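Local coordinates for protein beta-glycosidase (Bacteroides caccae, PDB 6T2R) that hydrolyses glycosidic bonds as a glycoside hydrolase family 16 enzyme, probably an endo-acting beta-galactosidase that opens mucin O-glycans in the human gut, at residues L75-I80 with L230-Q235; R115-K120 with E252-W257. All coordinates share one frame; numbering follows the deposited sequence.

Contact 1: L75-I80 with L230-Q235; sequences LILKGI and LLIDMQ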
ATOM      1  N   LEU A  75     -14.367   2.497   3.579  1.00 30.75           N
ATOM      2  CA  LEU A  75     -13.865   1.163   3.977  1.00 27.98           C
ATOM      3  C   LEU A  75     -13.157   1.277   5.340  1.00 26.64           C
ATOM      4  O   LEU A  75     -12.430   2.214   5.522  1.00 29.02           O
ATOM      5  CB  LEU A  75     -12.911   0.627   2.903  1.00 32.66           C
ATOM      6  CG  LEU A  75     -12.066  -0.574   3.358  1.00 30.31           C
ATOM      7  CD1 LEU A  75     -12.961  -1.805   3.472  1.00 28.30           C
ATOM      8  CD2 LEU A  75     -10.889  -0.808   2.395  1.00 33.50           C
ATOM      9  N   ILE A  76     -13.368   0.334   6.258  1.00 24.04           N
ATOM     10  CA  ILE A  76     -12.760   0.329   7.623  1.00 27.86           C
ATOM     11  C   ILE A  76     -12.034  -0.984   7.783  1.00 25.69           C
ATOM     12  O   ILE A  76     -12.665  -2.027   7.608  1.00 32.81           O
ATOM     13  CB  ILE A  76     -13.822   0.457   8.727  1.00 29.67           C
ATOM     14  CG1 ILE A  76     -14.831   1.547   8.390  1.00 29.23           C
ATOM     15  CG2 ILE A  76     -13.161   0.684  10.076  1.00 30.64           C
ATOM     16  CD1 ILE A  76     -14.217   2.903   8.343  1.00 31.14           C
ATOM     17  N   LEU A  77     -10.756  -0.934   8.078  1.00 26.67           N
ATOM     18  CA  LEU A  77      -9.959  -2.153   8.339  1.00 25.69           C
ATOM     19  C   LEU A  77      -9.435  -2.009   9.746  1.00 26.74           C
ATOM     20  O   LEU A  77      -9.008  -0.876  10.038  1.00 25.90           O
ATOM     21  CB  LEU A  77      -8.816  -2.208   7.324  1.00 27.46           C
ATOM     22  CG  LEU A  77      -9.255  -2.410   5.877  1.00 28.47           C
ATOM     23  CD1 LEU A  77      -8.073  -2.217   4.930  1.00 28.69           C
ATOM     24  CD2 LEU A  77      -9.867  -3.791   5.692  1.00 26.29           C
ATOM     25  N   LYS A  78      -9.555  -3.053  10.586  1.00 28.64           N
ATOM     26  CA  LYS A  78      -9.341  -2.897  12.059  1.00 29.89           C
ATOM     27  C   LYS A  78      -8.270  -3.874  12.518  1.00 27.02           C
ATOM     28  O   LYS A  78      -8.099  -4.915  11.864  1.00 27.92           O
ATOM     29  CB  LYS A  78     -10.626  -3.119  12.858  1.00 28.31           C
ATOM     30  CG  LYS A  78     -11.836  -2.387  12.305  1.00 32.60           C
ATOM     31  CD  LYS A  78     -13.181  -2.874  12.846  1.00 32.09           C
ATOM     32  CE  LYS A  78     -14.324  -2.215  12.111  1.00 32.92           C
ATOM     33  NZ  LYS A  78     -15.635  -2.625  12.672  1.00 33.97           N
ATOM     34  N   GLY A  79      -7.558  -3.473  13.555  1.00 29.21           N
ATOM     35  CA  GLY A  79      -6.681  -4.336  14.355  1.00 31.44           C
ATOM     36  C   GLY A  79      -7.310  -4.547  15.736  1.00 33.39           C
ATOM     37  O   GLY A  79      -7.665  -3.555  16.358  1.00 31.56           O
ATOM     38  N   ILE A  80      -7.475  -5.794  16.171  1.00 33.81           N
ATOM     39  CA  ILE A  80      -8.176  -6.154  17.434  1.00 34.58           C
ATOM     40  C   ILE A  80      -7.385  -7.233  18.183  1.00 34.87           C
ATOM     41  O   ILE A  80      -6.600  -7.987  17.575  1.00 35.65           O
ATOM     42  CB  ILE A  80      -9.604  -6.632  17.119  1.00 36.92           C
ATOM     43  CG1 ILE A  80      -9.581  -7.965  16.368  1.00 37.60           C
ATOM     44  CG2 ILE A  80     -10.379  -5.556  16.375  1.00 36.13           C
ATOM     45  CD1 ILE A  80     -10.923  -8.430  15.891  1.00 38.59           C
ATOM     46  N   LEU A 230      -2.407  -4.108  -5.661  1.00 24.06           N
ATOM     47  CA  LEU A 230      -2.472  -3.117  -4.563  1.00 24.02           C
ATOM     48  C   LEU A 230      -2.943  -3.831  -3.306  1.00 23.61           C
ATOM     49  O   LEU A 230      -3.853  -4.656  -3.413  1.00 23.67           O
ATOM     50  CB  LEU A 230      -3.489  -2.048  -4.952  1.00 24.11           C
ATOM     51  CG  LEU A 230      -3.736  -0.996  -3.886  1.00 23.98           C
ATOM     52  CD1 LEU A 230      -2.445  -0.295  -3.450  1.00 24.57           C
ATOM     53  CD2 LEU A 230      -4.738   0.019  -4.409  1.00 27.90           C
ATOM     54  N   LEU A 231      -2.260  -3.582  -2.212  1.00 24.03           N
ATOM     55  CA  LEU A 231      -2.564  -4.078  -0.853  1.00 24.67           C
ATOM     56  C   LEU A 231      -2.835  -2.841   0.006  1.00 24.59           C
ATOM     57  O   LEU A 231      -2.018  -1.854  -0.051  1.00 27.46           O
ATOM     58  CB  LEU A 231      -1.366  -4.859  -0.282  1.00 24.92           C
ATOM     59  CG  LEU A 231      -0.870  -6.060  -1.100  1.00 27.22           C
ATOM     60  CD1 LEU A 231       0.153  -5.625  -2.161  1.00 27.87           C
ATOM     61  CD2 LEU A 231      -0.225  -7.096  -0.197  1.00 27.25           C
ATOM     62  N   ILE A 232      -3.879  -2.926   0.809  1.00 22.90           N
ATOM     63  CA  ILE A 232      -4.269  -1.934   1.849  1.00 24.12           C
ATOM     64  C   ILE A 232      -4.615  -2.738   3.095  1.00 24.49           C
ATOM     65  O   ILE A 232      -5.521  -3.596   2.988  1.00 26.60           O
ATOM     66  CB  ILE A 232      -5.457  -1.056   1.418  1.00 24.41           C
ATOM     67  CG1 ILE A 232      -5.182  -0.357   0.087  1.00 24.34           C
ATOM     68  CG2 ILE A 232      -5.748  -0.070   2.543  1.00 27.20           C
ATOM     69  CD1 ILE A 232      -6.353   0.369  -0.523  1.00 25.63           C
ATOM     70  N   ASP A 233      -3.882  -2.572   4.194  1.00 21.80           N
ATOM     71  CA  ASP A 233      -4.094  -3.527   5.302  1.00 26.11           C
ATOM     72  C   ASP A 233      -3.558  -2.948   6.595  1.00 25.93           C
ATOM     73  O   ASP A 233      -2.487  -2.319   6.580  1.00 27.84           O
ATOM     74  CB  ASP A 233      -3.461  -4.895   4.985  1.00 29.60           C
ATOM     75  CG  ASP A 233      -1.939  -4.857   4.923  1.00 27.61           C
ATOM     76  OD1 ASP A 233      -1.398  -4.339   3.920  1.00 26.65           O
ATOM     77  OD2 ASP A 233      -1.318  -5.281   5.912  1.00 30.13           O
ATOM     78  N   MET A 234      -4.340  -3.147   7.649  1.00 27.33           N
ATOM     79  CA  MET A 234      -3.939  -2.919   9.042  1.00 26.47           C
ATOM     80  C   MET A 234      -2.924  -4.006   9.392  1.00 26.72           C
ATOM     81  O   MET A 234      -3.000  -5.147   8.849  1.00 25.56           O
ATOM     82  CB  MET A 234      -5.151  -2.969   9.979  1.00 30.41           C
ATOM     83  CG  MET A 234      -4.826  -2.712  11.445  1.00 27.21           C
ATOM     84  SD  MET A 234      -3.881  -1.222  11.742  1.00 30.46           S
ATOM     85  CE  MET A 234      -5.074   0.055  11.343  1.00 31.63           C
ATOM     86  N   GLN A 235      -1.995  -3.624  10.253  1.00 23.54           N
ATOM     87  CA  GLN A 235      -0.851  -4.442  10.674  1.00 25.46           C
ATOM     88  C   GLN A 235      -0.635  -4.107  12.152  1.00 25.47           C
ATOM     89  O   GLN A 235      -0.791  -2.904  12.541  1.00 25.21           O
ATOM     90  CB  GLN A 235       0.364  -4.137   9.781  1.00 23.18           C
ATOM     91  CG  GLN A 235       0.162  -4.564   8.341  1.00 24.96           C
ATOM     92  CD  GLN A 235       1.274  -4.217   7.376  1.00 25.52           C
ATOM     93  OE1 GLN A 235       2.244  -3.523   7.686  1.00 26.99           O
ATOM     94  NE2 GLN A 235       1.091  -4.661   6.164  1.00 20.30           N
TER

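Contact 2: R115-K120 with E252-W257; sequences RLHGAK and EMEVDW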
ATOM      1  N   ARG A 115      -7.697   7.978   6.438  1.00 31.28           N
ATOM      2  CA  ARG A 115      -7.544   8.592   7.770  1.00 31.29           C
ATOM      3  C   ARG A 115      -7.040   7.502   8.715  1.00 30.01           C
ATOM      4  O   ARG A 115      -7.632   6.432   8.720  1.00 30.89           O
ATOM      5  CB  ARG A 115      -8.868   9.234   8.188  1.00 32.31           C
ATOM      6  CG  ARG A 115      -8.827   9.841   9.588  1.00 38.95           C
ATOM      7  CD  ARG A 115      -9.885  10.912   9.849  1.00 37.55           C
ATOM      8  NE  ARG A 115     -11.185  10.305   9.729  1.00 39.63           N
ATOM      9  CZ  ARG A 115     -12.324  10.933   9.448  1.00 38.76           C
ATOM     10  NH1 ARG A 115     -12.360  12.229   9.226  1.00 40.86           N
ATOM     11  NH2 ARG A 115     -13.433  10.239   9.326  1.00 36.27           N
ATOM     12  N   LEU A 116      -5.986   7.786   9.481  1.00 30.33           N
ATOM     13  CA  LEU A 116      -5.316   6.823  10.393  1.00 32.25           C
ATOM     14  C   LEU A 116      -5.603   7.222  11.833  1.00 32.78           C
ATOM     15  O   LEU A 116      -5.938   8.401  12.028  1.00 31.86           O
ATOM     16  CB  LEU A 116      -3.805   6.838  10.115  1.00 29.92           C
ATOM     17  CG  LEU A 116      -3.411   6.578   8.662  1.00 29.89           C
ATOM     18  CD1 LEU A 116      -1.907   6.511   8.488  1.00 29.38           C
ATOM     19  CD2 LEU A 116      -4.051   5.292   8.136  1.00 30.56           C
ATOM     20  N   HIS A 117      -5.372   6.279  12.758  1.00 32.95           N
ATOM     21  CA  HIS A 117      -5.571   6.410  14.228  1.00 30.28           C
ATOM     22  C   HIS A 117      -4.355   5.834  14.969  1.00 31.82           C
ATOM     23  O   HIS A 117      -4.046   4.668  14.745  1.00 31.24           O
ATOM     24  CB  HIS A 117      -6.896   5.754  14.642  1.00 30.09           C
ATOM     25  CG  HIS A 117      -8.077   6.331  13.932  1.00 29.67           C
ATOM     26  ND1 HIS A 117      -8.791   7.412  14.439  1.00 30.08           N
ATOM     27  CD2 HIS A 117      -8.629   6.031  12.736  1.00 28.30           C
ATOM     28  CE1 HIS A 117      -9.721   7.762  13.571  1.00 31.65           C
ATOM     29  NE2 HIS A 117      -9.654   6.921  12.511  1.00 30.87           N
ATOM     30  N   GLY A 118      -3.684   6.642  15.805  1.00 33.18           N
ATOM     31  CA  GLY A 118      -2.545   6.227  16.639  1.00 34.56           C
ATOM     32  C   GLY A 118      -2.889   5.025  17.503  1.00 35.02           C
ATOM     33  O   GLY A 118      -3.997   4.961  18.003  1.00 31.85           O
ATOM     34  N   ALA A 119      -1.944   4.098  17.639  1.00 36.30           N
ATOM     35  CA  ALA A 119      -1.972   2.905  18.505  1.00 36.70           C
ATOM     36  C   ALA A 119      -0.552   2.340  18.557  1.00 36.56           C
ATOM     37  O   ALA A 119       0.072   2.208  17.496  1.00 36.20           O
ATOM     38  CB  ALA A 119      -2.930   1.869  17.969  1.00 40.36           C
ATOM     39  N   LYS A 120      -0.052   2.056  19.751  1.00 37.74           N
ATOM     40  CA  LYS A 120       1.289   1.476  19.951  1.00 37.04           C
ATOM     41  C   LYS A 120       1.273   0.071  19.340  1.00 33.62           C
ATOM     42  O   LYS A 120       0.403  -0.762  19.741  1.00 32.08           O
ATOM     43  CB  LYS A 120       1.654   1.460  21.435  1.00 40.09           C
ATOM     44  CG  LYS A 120       3.133   1.228  21.708  1.00 45.61           C
ATOM     45  CD  LYS A 120       3.403   0.603  23.063  1.00 54.80           C
ATOM     46  CE  LYS A 120       4.690   1.072  23.717  1.00 59.12           C
ATOM     47  NZ  LYS A 120       5.849   0.930  22.800  1.00 63.50           N
ATOM     48  N   GLU A 252      -8.529   1.399  13.971  1.00 29.45           N
ATOM     49  CA  GLU A 252      -9.003   1.392  12.567  1.00 30.74           C
ATOM     50  C   GLU A 252      -8.121   2.266  11.675  1.00 28.11           C
ATOM     51  O   GLU A 252      -7.416   3.149  12.181  1.00 26.82           O
ATOM     52  CB  GLU A 252     -10.393   1.991  12.380  1.00 31.02           C
ATOM     53  CG  GLU A 252     -11.279   1.896  13.568  1.00 36.29           C
ATOM     54  CD  GLU A 252     -12.660   2.401  13.226  1.00 34.75           C
ATOM     55  OE1 GLU A 252     -13.610   1.680  13.510  1.00 44.10           O
ATOM     56  OE2 GLU A 252     -12.758   3.449  12.587  1.00 30.91           O
ATOM     57  N   MET A 253      -8.158   1.959  10.385  1.00 27.26           N
ATOM     58  CA  MET A 253      -7.785   2.885   9.293  1.00 31.18           C
ATOM     59  C   MET A 253      -9.046   2.986   8.455  1.00 28.60           C
ATOM     60  O   MET A 253      -9.756   1.971   8.350  1.00 27.71           O
ATOM     61  CB  MET A 253      -6.625   2.394   8.430  1.00 30.35           C
ATOM     62  CG  MET A 253      -6.816   1.001   7.862  1.00 35.73           C
ATOM     63  SD  MET A 253      -5.400   0.401   6.870  1.00 41.29           S
ATOM     64  CE  MET A 253      -4.900   1.953   6.101  1.00 30.91           C
ATOM     65  N   GLU A 254      -9.345   4.186   7.990  1.00 29.68           N
ATOM     66  CA  GLU A 254     -10.540   4.480   7.159  1.00 30.84           C
ATOM     67  C   GLU A 254     -10.050   4.861   5.777  1.00 28.62           C
ATOM     68  O   GLU A 254      -9.172   5.744   5.670  1.00 25.00           O
ATOM     69  CB  GLU A 254     -11.340   5.642   7.748  1.00 32.15           C
ATOM     70  CG  GLU A 254     -11.366   5.623   9.258  1.00 31.69           C
ATOM     71  CD  GLU A 254     -12.000   6.848   9.870  1.00 30.13           C
ATOM     72  OE1 GLU A 254     -13.185   7.085   9.576  1.00 34.00           O
ATOM     73  OE2 GLU A 254     -11.295   7.540  10.660  1.00 32.11           O
ATOM     74  N   VAL A 255     -10.629   4.238   4.770  1.00 28.59           N
ATOM     75  CA  VAL A 255     -10.250   4.504   3.366  1.00 29.86           C
ATOM     76  C   VAL A 255     -11.460   5.067   2.626  1.00 32.15           C
ATOM     77  O   VAL A 255     -12.468   4.349   2.438  1.00 31.10           O
ATOM     78  CB  VAL A 255      -9.696   3.236   2.716  1.00 29.74           C
ATOM     79  CG1 VAL A 255      -9.075   3.535   1.369  1.00 27.97           C
ATOM     80  CG2 VAL A 255      -8.703   2.545   3.644  1.00 29.10           C
ATOM     81  N   ASP A 256     -11.302   6.311   2.193  1.00 32.02           N
ATOM     82  CA  ASP A 256     -12.286   7.068   1.389  1.00 31.71           C
ATOM     83  C   ASP A 256     -12.298   6.537  -0.042  1.00 28.55           C
ATOM     84  O   ASP A 256     -13.419   6.283  -0.561  1.00 27.65           O
ATOM     85  CB  ASP A 256     -11.946   8.553   1.471  1.00 33.43           C
ATOM     86  CG  ASP A 256     -13.023   9.484   0.958  1.00 33.60           C
ATOM     87  OD1 ASP A 256     -14.143   9.007   0.686  1.00 35.64           O
ATOM     88  OD2 ASP A 256     -12.707  10.672   0.821  1.00 33.55           O
ATOM     89  N   TRP A 257     -11.123   6.402  -0.688  1.00 29.38           N
ATOM     90  CA  TRP A 257     -11.069   5.966  -2.116  1.00 28.14           C
ATOM     91  C   TRP A 257      -9.666   5.553  -2.561  1.00 25.56           C
ATOM     92  O   TRP A 257      -8.661   5.903  -1.913  1.00 23.30           O
ATOM     93  CB  TRP A 257     -11.643   7.018  -3.110  1.00 28.26           C
ATOM     94  CG  TRP A 257     -11.164   8.440  -2.953  1.00 30.05           C
ATOM     95  CD1 TRP A 257     -11.902   9.487  -2.461  1.00 32.28           C
ATOM     96  CD2 TRP A 257      -9.889   9.017  -3.325  1.00 30.27           C
ATOM     97  NE1 TRP A 257     -11.160  10.638  -2.455  1.00 30.02           N
ATOM     98  CE2 TRP A 257      -9.936  10.390  -2.996  1.00 28.63           C
ATOM     99  CE3 TRP A 257      -8.699   8.511  -3.868  1.00 29.09           C
ATOM    100  CZ2 TRP A 257      -8.856  11.251  -3.192  1.00 30.93           C
ATOM    101  CZ3 TRP A 257      -7.624   9.358  -4.045  1.00 30.67           C
ATOM    102  CH2 TRP A 257      -7.711  10.713  -3.747  1.00 29.31           C
TER
HETATM  103  O   HOH W   1      -4.777   3.818  11.453  1.00 26.99           O

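Contact 1: L75-I80 with L230-Q235
Packing across the interior of the beta-sandwich, the jelly-roll fold of glycoside hydrolase family 16, brings L77 on strand 74-81 against I232 on strand 228-233, and M234 just beyond that strand against K78 and G79. The touching parts run only 27° apart in direction, yet they do not pair as strands: the closest CA atoms, those of L77 and M234, are 6.1 Å apart, and each segment finds its backbone partners elsewhere. Methyl CD1 of L77 does the work at one end. L77 CD1 sits 3.5 Å from the carbonyl O of I232 and 4.0 Å from the branch methyl CG2 of I232. That methyl lies anti to the I232 backbone N.

At the other end M234 lies flat against the opposing main chain. M234 CG leaves anti to its own N (chi1 -179°) and comes to rest above the face of the K78-G79 peptide, 3.5 Å from G79 N and 3.8 Å from K78 C. G79 has no side chain to stand in the way of the M234 CG methylene. Bends at chi2 and chi3 then turn M234 CE back toward the strand, 4.2 Å from L77 O. On the far side of strand 228-233, D233 points away from strand 74-81; its OD1 accepts from W127 NE1 and its OD2 from Q235 NE2.

Methyl and methylene groups therefore supply the contact, against the I232 carbonyl and CG2 at one end and the K78-G79 peptide at the other. Its cohesion should come from van der Waals packing and exclusion of water rather than from polar pairing.

Contact 2: R115-K120 with E252-W257
R115 leaves its backbone with CG anti to N and then bends at chi3 (62°), which swings its guanidinium across to the E254 carboxylate; the CG of E254, anti to its carbonyl carbon, starts an extended chain whose carboxylate ends between R115 and H117. The setting is an antiparallel strand pair of the GH16 beta-sandwich, strand 108-116 beside strand 251-263. R115 and E254 form a hydrogen-bonded pair, R115 N to E254 O at 2.8 Å and E254 N to R115 O at 2.9 Å.

On the face bearing these two side chains the salt bridge is side-on and two-pronged: R115 NE reaches E254 OE2 at 2.9 Å while R115 NH2 reaches E254 OE1 at 3.2 Å. Both acceptors lie close to the guanidinium plane, but that plane is turned 43° from the carboxylate, so both nitrogens meet it from above rather than edge-on. H117 NE2 adds a short bond, 2.5 Å, to E254 OE2. It approaches on the anti side, with ring and carboxylate planes 27° apart. NE of R115 and NE2 of H117 come to OE2 from opposite faces, so three bonds fix the carboxylate's rotation, and the two donors would be expected to stabilise its negative charge.

L116 and M253 occupy the other, buried face side by side, with L116 CD2 3.9 Å from M253 CB. At H117 and E252 the backbones stand farther apart than at R115 and E254, and one water joins them, accepting from H117 N at 2.8 Å and donating to E252 O, also at 2.8 Å.

The centres of the two contacts lie about 8 Å apart, on the same side of the chain's centre, and adjacent strands join them: 74-81 from contact 1 pairs antiparallel with 251-263 from contact 2, which has 108-116 on its other edge. Evidence for the junction is L75 O to V255 N at 2.8 Å and L77 O to M253 N at 3.0 Å, both probable hydrogen bonds. M234 CE also packs 3.7 Å from M253 N. Along the chain the segments alternate, 75-80, 115-120, 230-235, 252-257, so distant parts of the sequence interlock. Contact 2 thus continues the strand pairing within the sheet, whereas contact 1 packs through the interior of the sandwich.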